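Local atomic coordinates of hydrolase, haloacid dehalogenase-like family (Pseudomonas syringae pv. tomato, PDB entry 3S6J), a protein that probably acts as a sugar phosphatase of the haloacid dehalogenase-like family, this chain being its calcium-binding hydrolase domain. Residues Arg207-Glu210 against Asp214-Asn217. Sequence-based numbering, arbitrary orientation.
Sequences RVYE and DLLN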
# COMPACT_ATOMS: atom_id res chain seq x y z
N ARG E 207 -0.96 10.45 17.62
CA ARG E 207 -2.22 10.65 16.90
C ARG E 207 -1.98 10.20 15.47
O ARG E 207 -0.86 10.24 14.98
CB ARG E 207 -2.61 12.13 16.86
CG ARG E 207 -2.96 12.75 18.21
CD ARG E 207 -4.34 12.33 18.65
NE ARG E 207 -4.30 11.01 19.25
CZ ARG E 207 -5.36 10.37 19.73
NH1 ARG E 207 -6.57 10.93 19.69
NH2 ARG E 207 -5.21 9.16 20.26
N VAL E 208 -3.04 9.81 14.80
CA VAL E 208 -2.95 9.50 13.39
C VAL E 208 -4.07 10.23 12.61
O VAL E 208 -5.23 10.18 13.00
CB VAL E 208 -3.05 7.99 13.16
CG1 VAL E 208 -3.35 7.69 11.68
CG2 VAL E 208 -1.79 7.28 13.67
N TYR E 209 -3.69 10.90 11.52
CA TYR E 209 -4.65 11.60 10.67
C TYR E 209 -4.59 11.07 9.25
O TYR E 209 -3.60 10.42 8.84
CB TYR E 209 -4.35 13.10 10.70
CG TYR E 209 -4.40 13.63 12.11
CD1 TYR E 209 -5.62 13.76 12.79
CD2 TYR E 209 -3.25 13.98 12.78
CE1 TYR E 209 -5.69 14.23 14.08
CE2 TYR E 209 -3.30 14.45 14.08
CZ TYR E 209 -4.52 14.57 14.72
OH TYR E 209 -4.55 15.02 16.00
N GLU E 210 -5.63 11.35 8.47
CA GLU E 210 -5.66 10.88 7.09
C GLU E 210 -4.54 11.44 6.25
O GLU E 210 -3.82 10.70 5.58
CB GLU E 210 -6.99 11.20 6.45
CG GLU E 210 -8.12 10.44 7.08
CD GLU E 210 -9.44 10.69 6.39
OE1 GLU E 210 -9.58 11.75 5.75
OE2 GLU E 210 -10.33 9.82 6.50
N ASP E 214 -6.39 16.75 7.07
CA ASP E 214 -7.02 16.20 8.26
C ASP E 214 -6.24 16.66 9.48
O ASP E 214 -6.81 17.07 10.49
CB ASP E 214 -7.09 14.68 8.21
CG ASP E 214 -7.98 14.11 9.30
OD1 ASP E 214 -8.80 14.90 9.84
OD2 ASP E 214 -7.86 12.89 9.61
N LEU E 215 -4.92 16.62 9.35
CA LEU E 215 -4.04 17.06 10.43
C LEU E 215 -4.25 18.56 10.70
O LEU E 215 -4.34 18.99 11.85
CB LEU E 215 -2.59 16.78 10.06
CG LEU E 215 -1.48 17.45 10.86
CD1 LEU E 215 -1.62 17.20 12.34
CD2 LEU E 215 -0.16 16.94 10.37
N LEU E 216 -4.31 19.34 9.63
CA LEU E 216 -4.50 20.78 9.74
C LEU E 216 -5.75 21.11 10.54
O LEU E 216 -5.74 22.00 11.40
CB LEU E 216 -4.56 21.42 8.34
CG LEU E 216 -5.02 22.88 8.17
CD1 LEU E 216 -4.27 23.86 9.06
CD2 LEU E 216 -4.88 23.27 6.70
N ASN E 217 -6.82 20.37 10.26
CA ASN E 217 -8.12 20.55 10.91
C ASN E 217 -8.11 20.16 12.37
O ASN E 217 -9.03 20.49 13.10
CB ASN E 217 -9.19 19.74 10.18
CG ASN E 217 -9.65 20.41 8.89
OD1 ASN E 217 -9.54 21.62 8.75
ND2 ASN E 217 -10.16 19.62 7.95
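Y209 meets L215 and D214 where the chain leaves strand 207-209 and turns back as a helix, a compact example of how an edge strand is covered by the helix that follows it. Before it in the strand, V208 turns away from the helix and packs on I197 and L200 of helix 197-202, on the other side of the sheet. Y209 turns toward the helix. The CA of L215 stands over one face of its ring, 4.2 Å from the centroid and 28° off the ring normal, a CH-pi contact made by the helix backbone itself. The leucine side chain crosses the tyrosine at about a right angle; with its CG anti to the backbone N (chi1 165°), CD1 lies on the same face, out over the CD2-CE2 side of the ring, 3.6 Å from Y209 CD2 and 3.7 Å from Y209 CE2. D214 OD2 lies at the ring edge, near its plane, 4.0 Å from Y209 CD1, the carboxylate nearly perpendicular to the ring. The phenol is held at its far end by a hydrogen bond from OH to E221.

At E210 the backbone N donates to D214 OD2, 2.9 Å away and almost straight at 177°, using the anti lone pair of that oxygen. The same oxygen lies 3.5 Å from E210 CG. E210 OE1 lies 4.4 Å from D214 OD2, but this glutamate oxygen salt-bridges R43 of the second subunit, probably offsetting the repulsion.

L215 also touches L190 of the neighbouring strand 186-190, and its side chain lies about 10 Å from those of the calcium ligands D12 and D172. The tight turn packs the helix against one face of the parallel sheet at 207-209, its outermost strand within this chain, in the Rossmann-like core of the haloacid dehalogenase fold.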